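Local coordinates for protein tapirin (Caldicellulosiruptor kristjanssonii, PDB 6N2B) that probably attaches cells of a thermophilic bacterium to cellulose through a C-terminal beta-helix domain, which also binds calcium, at residues L216-F221 with I520-A525; I269-N274 with K293-L298; E313-G318 with S404-I409. All blocks are in the same frame, centred on the assembly; numbering follows the deposited sequence.

Contact 1 (L216-F221 with I520-A525); sequences LPNYKF and INISGA
Two groups converge on Leu216 O where the loop 216-221 meets the start of strand 520-522. Ile520 N gives it a weak hydrogen bond at 3.3 Å, and a water lies 2.8 Å from Ile520 O and within hydrogen-bonding distance of Leu216 O, though it has more acceptors in reach than it has protons. Pro217, which has no N-H of its own to offer, follows directly: its CB sits over one face of the Phe221 ring, and Pro217 CB also lies 4.3 Å from Ile520 CD1. That methyl, carried outward by an extended chain (chi2 179°), approaches Phe221 CE2 obliquely, with the isoleucine crossing the phenylalanine at about a right angle. Asn218 fills the middle of the contact. With its CG between the backbone N and the carbonyl carbon (chi1 52°), the amide turns along its own loop toward the following residue: ND2 donates to Tyr219 O at 2.9 Å, from above that carbonyl plane, and lies 3.5 Å from Ile522 CG2, while OD1 rests 3.6 Å from Ile520 CB. An asparagine suits the spot, being short enough to bond its own loop while offering its flank to two isoleucines. A second water donates to both Tyr219 O and Ala525 O, bridging the two turns. Ile527 of strand 526-531 completes the apolar cluster around Asn218, Phe221 and Ile522. Ile520 and Phe221 thus meet, with Pro217 backing the ring from its own side, where a connecting loop between strands 207-211 and 221-224 is laid against strand 520-522 of the neighbouring coil, as in the stacked coils of a parallel beta-helix.

Contact 2 (I269-N274 with K293-L298); sequences IMYIQN and KIYTGL
Two successive coils of the parallel beta-helix stack here, strand 269-272 against strand 293-296, in register from Ile269 beside Lys293 to Ile272 beside Thr296. The short axes run 4.7 Å apart and 7° from parallel. Met270 bonds to the next strand through both its N-H and its C=O: its N donates to Lys293 O at 2.9 Å, and its O accepts from Tyr295 N at the same distance. Ile272 N then bonds to Tyr295 O, while Gly297 N reaches Ile272 O only weakly as the strands end. On one face, Met270 CB lies beside Ile294 CG1 and Ile272 CB beside Thr296 CG2, carbon groups that fill a buried layer, to which Thr296 contributes its methyl. On the other, which helix 408-413 covers, a tyrosine follows a tyrosine: Tyr271 and Tyr295 point the same way, their planes inclined at 35°, with Tyr295 CD2 over one face of the Tyr271 ring and 3.8 Å from Tyr271 CE2. Glycine is understandable at 297, where a beta carbon would probably crowd Gln273 O, an oxygen that already stands 3.4 Å from Gly297 CA.

Contact 3 (E313-G318 with S404-I409); sequences EIYSDG and SYPPFI
The Tyr315 ring carries Pro406 on one face, with Pro406 CD 3.6 Å from the ring centroid in a CH-pi contact, while Glu313 OE1 lies in plane at its edge and accepts from Tyr315 OH at 2.6 Å. The Tyr405 ring is in turn covered by Tyr315 CB, 4.1 Å from its centroid over the face, and has Asp317 OD1 at its edge. Phe408 meets Tyr315 the other way round: Tyr315 CE2 stands near the plane of the phenylalanine ring, 4.2 Å from Phe408 CE2. The two tyrosine side chains run past one another head to tail, planes 63° apart. With CG anti to the carbonyl carbon (chi1 -49°), the Tyr315 ring leans out toward 404-409, where Pro406 meets its face. Ile409 CD1 closes in at 4.0 Å from Tyr315 CD2. Proline suits position 406, since its compact ring presents the C-H bonds of CD, next to the nitrogen and so slightly polarised, to the aromatic face. Tyr405 OH donates to Asp317 OD1 on the anti side, 30° out of the carboxylate plane; Asp317 OD2 takes Tyr295 OH, so both carboxylate oxygens are engaged by phenols. Replacing Tyr315 by alanine is likely to leave Pro406 and Ile409 without the ring they pack on and Glu313 OE1 without its phenol mate. Just beyond, Ser316 OG accepts from Gly318 N in an ST turn at the corner of the coil, and also bonds to Thr296 OG1. The segment 404-409 thus runs across the outside of the beta-helix into helix 408-413, lying against strand 314-316, with strand 293-296 next to it on one side and strand 333-336 on the other.

Overall arrangement
Following the chain, loop 216-221 comes first, and it is met only by 520-525, near the end of the modelled chain. Contact 1 therefore encloses the other two. Inside it, contact 2 closes a single coil, with 18 residues between its segments, and contact 3 opens afterwards, closing a longer loop and bringing the chain that leads into helix 408-413 back against the strand face formed by 293-296 and 314-316. Contacts 2 and 3 touch, since those strands are neighbours, and their centres are about 8 Å apart. Contact 1 lies on the opposite side of the chain's centre, its centre about 26 Å from that of contact 2, and joins an early coil to a late one.

Contact 1 (L216-F221 with I520-A525)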
loop_
_atom_site.group_PDB
_atom_site.type_symbol
_atom_site.label_atom_id
_atom_site.label_comp_id
_atom_site.label_asym_id
_atom_site.label_seq_id
_atom_site.Cartn_x
_atom_site.Cartn_y
_atom_site.Cartn_z
ATOM N N LEU A 216 -6.793 -7.494 2.828
ATOM C CA LEU A 216 -7.600 -6.793 3.821
ATOM C C LEU A 216 -6.939 -6.954 5.178
ATOM O O LEU A 216 -7.239 -7.909 5.914
ATOM C CB LEU A 216 -9.030 -7.319 3.843
ATOM C CG LEU A 216 -9.633 -7.413 2.430
ATOM C CD1 LEU A 216 -10.589 -8.600 2.265
ATOM C CD2 LEU A 216 -10.287 -6.127 2.065
ATOM N N PRO A 217 -6.053 -6.033 5.548
ATOM C CA PRO A 217 -5.358 -6.141 6.832
ATOM C C PRO A 217 -6.284 -5.825 7.992
ATOM O O PRO A 217 -7.365 -5.244 7.842
ATOM C CB PRO A 217 -4.241 -5.094 6.722
ATOM C CG PRO A 217 -4.781 -4.071 5.829
ATOM C CD PRO A 217 -5.643 -4.819 4.809
ATOM N N ASN A 218 -5.828 -6.233 9.166
ATOM C CA ASN A 218 -6.523 -5.959 10.401
ATOM C C ASN A 218 -6.357 -4.497 10.801
ATOM O O ASN A 218 -5.427 -3.800 10.380
ATOM C CB ASN A 218 -5.964 -6.845 11.510
ATOM C CG ASN A 218 -4.456 -6.746 11.598
ATOM O OD1 ASN A 218 -3.753 -7.262 10.745
ATOM N ND2 ASN A 218 -3.953 -6.043 12.606
ATOM N N TYR A 219 -7.263 -4.052 11.659
ATOM C CA TYR A 219 -7.077 -2.810 12.397
ATOM C C TYR A 219 -5.737 -2.795 13.126
ATOM O O TYR A 219 -5.370 -3.771 13.785
ATOM C CB TYR A 219 -8.219 -2.669 13.398
ATOM C CG TYR A 219 -8.176 -1.435 14.250
ATOM C CD1 TYR A 219 -8.548 -0.203 13.728
ATOM C CD2 TYR A 219 -7.802 -1.509 15.590
ATOM C CE1 TYR A 219 -8.535 0.922 14.507
ATOM C CE2 TYR A 219 -7.785 -0.389 16.378
ATOM C CZ TYR A 219 -8.152 0.833 15.836
ATOM O OH TYR A 219 -8.137 1.976 16.614
ATOM N N LYS A 220 -5.020 -1.673 13.024
ATOM C CA LYS A 220 -3.672 -1.533 13.578
ATOM C C LYS A 220 -2.687 -2.440 12.849
ATOM O O LYS A 220 -2.327 -3.519 13.329
ATOM C CB LYS A 220 -3.667 -1.823 15.083
ATOM C CG LYS A 220 -3.449 -0.601 15.930
ATOM C CD LYS A 220 -1.950 -0.263 16.011
ATOM C CE LYS A 220 -1.665 0.931 16.936
ATOM N NZ LYS A 220 -1.602 2.243 16.217
ATOM N N PHE A 221 -2.263 -2.025 11.667
ATOM C CA PHE A 221 -1.333 -2.811 10.871
ATOM C C PHE A 221 -0.309 -1.844 10.318
ATOM O O PHE A 221 -0.662 -0.889 9.617
ATOM C CB PHE A 221 -2.052 -3.555 9.741
ATOM C CG PHE A 221 -1.183 -4.538 8.981
ATOM C CD1 PHE A 221 -0.464 -4.138 7.862
ATOM C CD2 PHE A 221 -1.132 -5.875 9.350
ATOM C CE1 PHE A 221 0.311 -5.052 7.139
ATOM C CE2 PHE A 221 -0.347 -6.788 8.630
ATOM C CZ PHE A 221 0.371 -6.369 7.525
ATOM N N ILE A 520 -6.158 -10.750 7.209
ATOM C CA ILE A 520 -5.447 -10.943 8.466
ATOM C C ILE A 520 -6.425 -10.634 9.579
ATOM O O ILE A 520 -7.084 -9.587 9.558
ATOM C CB ILE A 520 -4.206 -10.039 8.568
ATOM C CG1 ILE A 520 -3.591 -9.843 7.201
ATOM C CG2 ILE A 520 -3.160 -10.619 9.533
ATOM C CD1 ILE A 520 -2.404 -8.975 7.227
ATOM N N ASN A 521 -6.543 -11.543 10.534
ATOM C CA ASN A 521 -7.386 -11.338 11.699
ATOM C C ASN A 521 -6.558 -11.580 12.942
ATOM O O ASN A 521 -5.732 -12.492 12.970
ATOM C CB ASN A 521 -8.583 -12.265 11.696
ATOM C CG ASN A 521 -9.512 -11.994 10.537
ATOM O OD1 ASN A 521 -9.993 -10.869 10.364
ATOM N ND2 ASN A 521 -9.773 -13.024 9.728
ATOM N N ILE A 522 -6.771 -10.760 13.966
ATOM C CA ILE A 522 -6.022 -10.896 15.203
ATOM C C ILE A 522 -6.859 -10.283 16.308
ATOM O O ILE A 522 -7.589 -9.312 16.087
ATOM C CB ILE A 522 -4.627 -10.237 15.083
ATOM C CG1 ILE A 522 -3.877 -10.301 16.407
ATOM C CG2 ILE A 522 -4.770 -8.827 14.645
ATOM C CD1 ILE A 522 -2.438 -9.834 16.313
ATOM N N SER A 523 -6.761 -10.864 17.499
ATOM C CA SER A 523 -7.575 -10.490 18.648
ATOM C C SER A 523 -6.705 -9.783 19.677
ATOM O O SER A 523 -5.789 -10.393 20.239
ATOM C CB SER A 523 -8.224 -11.724 19.262
ATOM O OG SER A 523 -8.563 -12.638 18.235
ATOM N N GLY A 524 -6.996 -8.506 19.922
ATOM C CA GLY A 524 -6.358 -7.782 21.002
ATOM C C GLY A 524 -4.905 -7.408 20.801
ATOM O O GLY A 524 -4.164 -7.335 21.786
ATOM N N ALA A 525 -4.474 -7.156 19.563
ATOM C CA ALA A 525 -3.101 -6.721 19.311
ATOM C C ALA A 525 -2.973 -6.227 17.875
ATOM O O ALA A 525 -3.738 -6.627 16.998
ATOM C CB ALA A 525 -2.090 -7.847 19.571
HETATM O O HOH W 1 -9.310 -8.562 8.168
HETATM O O HOH W 2 -5.879 -4.835 16.160
#

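Contact 2 (I269-N274 with K293-L298)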
loop_
_atom_site.group_PDB
_atom_site.type_symbol
_atom_site.label_atom_id
_atom_site.label_comp_id
_atom_site.label_asym_id
_atom_site.label_seq_id
_atom_site.Cartn_x
_atom_site.Cartn_y
_atom_site.Cartn_z
ATOM N N ILE A 269 6.877 4.562 -6.232
ATOM C CA ILE A 269 5.650 4.580 -7.026
ATOM C C ILE A 269 4.486 4.008 -6.228
ATOM O O ILE A 269 4.575 2.905 -5.674
ATOM C CB ILE A 269 5.825 3.810 -8.346
ATOM C CG1 ILE A 269 6.747 4.592 -9.290
ATOM C CG2 ILE A 269 4.464 3.537 -8.985
ATOM C CD1 ILE A 269 7.757 3.741 -10.040
ATOM N N MET A 270 3.387 4.755 -6.189
ATOM C CA MET A 270 2.079 4.238 -5.805
ATOM C C MET A 270 1.235 4.146 -7.071
ATOM O O MET A 270 0.792 5.167 -7.606
ATOM C CB MET A 270 1.415 5.127 -4.759
ATOM C CG MET A 270 0.106 4.594 -4.220
ATOM S SD MET A 270 -0.507 5.718 -2.948
ATOM C CE MET A 270 -1.627 4.631 -2.085
ATOM N N TYR A 271 1.040 2.930 -7.560
ATOM C CA TYR A 271 0.254 2.679 -8.761
ATOM C C TYR A 271 -1.140 2.228 -8.344
ATOM O O TYR A 271 -1.293 1.211 -7.657
ATOM C CB TYR A 271 0.934 1.631 -9.654
ATOM C CG TYR A 271 0.181 1.294 -10.933
ATOM C CD1 TYR A 271 -0.953 0.482 -10.903
ATOM C CD2 TYR A 271 0.600 1.785 -12.170
ATOM C CE1 TYR A 271 -1.653 0.164 -12.061
ATOM C CE2 TYR A 271 -0.089 1.468 -13.343
ATOM C CZ TYR A 271 -1.219 0.654 -13.275
ATOM O OH TYR A 271 -1.924 0.323 -14.405
ATOM N N ILE A 272 -2.148 2.962 -8.781
ATOM C CA ILE A 272 -3.534 2.648 -8.473
ATOM C C ILE A 272 -4.243 2.383 -9.793
ATOM O O ILE A 272 -4.582 3.323 -10.528
ATOM C CB ILE A 272 -4.213 3.773 -7.693
ATOM C CG1 ILE A 272 -3.397 4.088 -6.433
ATOM C CG2 ILE A 272 -5.655 3.407 -7.379
ATOM C CD1 ILE A 272 -3.238 2.923 -5.472
ATOM N N GLN A 273 -4.489 1.104 -10.087
ATOM C CA GLN A 273 -5.058 0.702 -11.375
ATOM C C GLN A 273 -6.351 1.448 -11.706
ATOM O O GLN A 273 -6.528 1.923 -12.835
ATOM C CB GLN A 273 -5.307 -0.806 -11.377
ATOM C CG GLN A 273 -6.190 -1.301 -12.506
ATOM C CD GLN A 273 -5.443 -1.347 -13.814
ATOM O OE1 GLN A 273 -4.218 -1.478 -13.840
ATOM N NE2 GLN A 273 -6.174 -1.233 -14.911
ATOM N N ASN A 274 -7.277 1.551 -10.747
ATOM C CA ASN A 274 -8.546 2.225 -11.008
ATOM C C ASN A 274 -8.807 3.386 -10.055
ATOM O O ASN A 274 -8.762 4.543 -10.489
ATOM C CB ASN A 274 -9.698 1.224 -10.977
ATOM C CG ASN A 274 -11.038 1.887 -11.218
ATOM O OD1 ASN A 274 -11.275 2.464 -12.287
ATOM N ND2 ASN A 274 -11.920 1.826 -10.218
ATOM N N LYS A 293 5.552 9.523 -6.180
ATOM C CA LYS A 293 4.751 9.529 -7.398
ATOM C C LYS A 293 3.480 8.719 -7.167
ATOM O O LYS A 293 3.528 7.623 -6.603
ATOM C CB LYS A 293 5.552 8.974 -8.579
ATOM C CG LYS A 293 7.022 9.364 -8.562
ATOM C CD LYS A 293 7.769 8.845 -9.778
ATOM C CE LYS A 293 9.278 9.048 -9.634
ATOM N NZ LYS A 293 9.984 8.980 -10.949
ATOM N N ILE A 294 2.347 9.279 -7.571
ATOM C CA ILE A 294 1.053 8.620 -7.492
ATOM C C ILE A 294 0.464 8.553 -8.890
ATOM O O ILE A 294 0.508 9.543 -9.633
ATOM C CB ILE A 294 0.081 9.371 -6.561
ATOM C CG1 ILE A 294 0.642 9.473 -5.146
ATOM C CG2 ILE A 294 -1.305 8.713 -6.593
ATOM C CD1 ILE A 294 -0.300 10.173 -4.182
ATOM N N TYR A 295 -0.095 7.401 -9.247
ATOM C CA TYR A 295 -0.912 7.291 -10.448
ATOM C C TYR A 295 -2.233 6.635 -10.085
ATOM O O TYR A 295 -2.258 5.648 -9.344
ATOM C CB TYR A 295 -0.213 6.483 -11.567
ATOM C CG TYR A 295 -1.159 6.034 -12.677
ATOM C CD1 TYR A 295 -1.460 6.874 -13.751
ATOM C CD2 TYR A 295 -1.764 4.777 -12.646
ATOM C CE1 TYR A 295 -2.339 6.479 -14.765
ATOM C CE2 TYR A 295 -2.638 4.379 -13.650
ATOM C CZ TYR A 295 -2.919 5.235 -14.707
ATOM O OH TYR A 295 -3.788 4.843 -15.701
ATOM N N THR A 296 -3.331 7.187 -10.592
ATOM C CA THR A 296 -4.614 6.490 -10.586
ATOM C C THR A 296 -5.183 6.419 -11.997
ATOM O O THR A 296 -4.893 7.262 -12.854
ATOM C CB THR A 296 -5.662 7.151 -9.681
ATOM O OG1 THR A 296 -6.370 8.149 -10.428
ATOM C CG2 THR A 296 -5.024 7.784 -8.472
ATOM N N GLY A 297 -6.007 5.398 -12.224
ATOM C CA GLY A 297 -6.766 5.271 -13.453
ATOM C C GLY A 297 -8.057 6.059 -13.397
ATOM O O GLY A 297 -8.180 7.045 -12.662
ATOM N N LEU A 298 -9.055 5.581 -14.149
ATOM C CA LEU A 298 -10.297 6.323 -14.372
ATOM C C LEU A 298 -11.109 6.564 -13.103
ATOM O O LEU A 298 -11.905 7.512 -13.065
ATOM C CB LEU A 298 -11.162 5.587 -15.397
ATOM C CG LEU A 298 -10.519 5.459 -16.783
ATOM C CD1 LEU A 298 -11.250 4.463 -17.641
ATOM C CD2 LEU A 298 -10.434 6.811 -17.497
HETATM O O HOH W 3 -5.540 2.289 -15.634
#

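Contact 3 (E313-G318 with S404-I409)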
loop_
_atom_site.group_PDB
_atom_site.type_symbol
_atom_site.label_atom_id
_atom_site.label_comp_id
_atom_site.label_asym_id
_atom_site.label_seq_id
_atom_site.Cartn_x
_atom_site.Cartn_y
_atom_site.Cartn_z
ATOM N N GLU A 313 4.612 14.028 -7.407
ATOM C CA GLU A 313 4.035 13.905 -8.737
ATOM C C GLU A 313 2.713 13.189 -8.570
ATOM O O GLU A 313 2.608 12.277 -7.743
ATOM C CB GLU A 313 4.936 13.126 -9.692
ATOM C CG GLU A 313 6.411 13.339 -9.439
ATOM C CD GLU A 313 7.319 12.692 -10.489
ATOM O OE1 GLU A 313 6.803 12.111 -11.479
ATOM O OE2 GLU A 313 8.562 12.772 -10.316
ATOM N N ILE A 314 1.700 13.619 -9.327
ATOM C CA ILE A 314 0.383 12.978 -9.317
ATOM C C ILE A 314 -0.121 12.931 -10.751
ATOM O O ILE A 314 -0.159 13.956 -11.433
ATOM C CB ILE A 314 -0.620 13.701 -8.386
ATOM C CG1 ILE A 314 -2.065 13.264 -8.652
ATOM C CG2 ILE A 314 -0.524 15.199 -8.521
ATOM C CD1 ILE A 314 -2.362 11.833 -8.271
ATOM N N TYR A 315 -0.478 11.744 -11.219
ATOM C CA TYR A 315 -1.039 11.567 -12.550
ATOM C C TYR A 315 -2.340 10.804 -12.423
ATOM O O TYR A 315 -2.396 9.793 -11.719
ATOM C CB TYR A 315 -0.081 10.809 -13.468
ATOM C CG TYR A 315 1.327 11.350 -13.452
ATOM C CD1 TYR A 315 1.667 12.458 -14.206
ATOM C CD2 TYR A 315 2.315 10.757 -12.676
ATOM C CE1 TYR A 315 2.969 12.964 -14.197
ATOM C CE2 TYR A 315 3.611 11.245 -12.669
ATOM C CZ TYR A 315 3.930 12.357 -13.425
ATOM O OH TYR A 315 5.204 12.867 -13.416
ATOM N N SER A 316 -3.385 11.276 -13.096
ATOM C CA SER A 316 -4.673 10.628 -12.914
ATOM C C SER A 316 -5.525 10.735 -14.165
ATOM O O SER A 316 -5.769 11.835 -14.673
ATOM C CB SER A 316 -5.426 11.221 -11.731
ATOM O OG SER A 316 -6.616 10.488 -11.523
ATOM N N ASP A 317 -5.983 9.584 -14.644
ATOM C CA ASP A 317 -6.919 9.501 -15.754
ATOM C C ASP A 317 -8.352 9.819 -15.328
ATOM O O ASP A 317 -9.272 9.690 -16.148
ATOM C CB ASP A 317 -6.843 8.108 -16.389
ATOM C CG ASP A 317 -5.535 7.878 -17.143
ATOM O OD1 ASP A 317 -4.798 8.860 -17.372
ATOM O OD2 ASP A 317 -5.237 6.721 -17.518
ATOM N N GLY A 318 -8.542 10.238 -14.070
ATOM C CA GLY A 318 -9.842 10.534 -13.493
ATOM C C GLY A 318 -9.827 11.777 -12.619
ATOM O O GLY A 318 -8.969 12.646 -12.783
ATOM N N SER A 404 3.709 14.682 -21.300
ATOM C CA SER A 404 3.369 13.273 -21.360
ATOM C C SER A 404 3.553 12.634 -19.992
ATOM O O SER A 404 4.400 13.053 -19.200
ATOM C CB SER A 404 4.232 12.561 -22.403
ATOM O OG SER A 404 3.914 13.013 -23.714
ATOM N N TYR A 405 2.718 11.636 -19.706
ATOM C CA TYR A 405 2.925 10.757 -18.560
ATOM C C TYR A 405 4.341 10.198 -18.600
ATOM O O TYR A 405 4.868 9.922 -19.683
ATOM C CB TYR A 405 1.933 9.593 -18.557
ATOM C CG TYR A 405 0.567 9.898 -17.989
ATOM C CD1 TYR A 405 0.252 11.158 -17.479
ATOM C CD2 TYR A 405 -0.414 8.919 -17.966
ATOM C CE1 TYR A 405 -1.016 11.418 -16.965
ATOM C CE2 TYR A 405 -1.665 9.168 -17.467
ATOM C CZ TYR A 405 -1.971 10.404 -16.965
ATOM O OH TYR A 405 -3.235 10.611 -16.460
ATOM N N PRO A 406 4.981 10.007 -17.457
ATOM C CA PRO A 406 6.282 9.341 -17.439
ATOM C C PRO A 406 6.126 7.850 -17.709
ATOM O O PRO A 406 5.018 7.297 -17.619
ATOM C CB PRO A 406 6.792 9.626 -16.019
ATOM C CG PRO A 406 5.548 9.762 -15.212
ATOM C CD PRO A 406 4.502 10.351 -16.109
ATOM N N PRO A 407 7.207 7.159 -18.076
ATOM C CA PRO A 407 7.050 5.792 -18.602
ATOM C C PRO A 407 6.724 4.724 -17.572
ATOM O O PRO A 407 6.265 3.641 -17.969
ATOM C CB PRO A 407 8.408 5.512 -19.257
ATOM C CG PRO A 407 9.358 6.478 -18.599
ATOM C CD PRO A 407 8.551 7.707 -18.343
ATOM N N PHE A 408 6.926 4.978 -16.273
ATOM C CA PHE A 408 6.659 3.926 -15.288
ATOM C C PHE A 408 5.201 3.503 -15.304
ATOM O O PHE A 408 4.882 2.359 -14.960
ATOM C CB PHE A 408 7.071 4.365 -13.870
ATOM C CG PHE A 408 6.076 5.268 -13.175
ATOM C CD1 PHE A 408 5.021 4.743 -12.460
ATOM C CD2 PHE A 408 6.229 6.641 -13.204
ATOM C CE1 PHE A 408 4.109 5.570 -11.819
ATOM C CE2 PHE A 408 5.328 7.468 -12.555
ATOM C CZ PHE A 408 4.262 6.928 -11.861
ATOM N N ILE A 409 4.306 4.410 -15.689
ATOM C CA ILE A 409 2.886 4.091 -15.690
ATOM C C ILE A 409 2.609 2.936 -16.641
ATOM O O ILE A 409 1.998 1.929 -16.264
ATOM C CB ILE A 409 2.059 5.338 -16.041
ATOM C CG1 ILE A 409 2.195 6.367 -14.923
ATOM C CG2 ILE A 409 0.584 4.959 -16.275
ATOM C CD1 ILE A 409 1.814 7.749 -15.327
#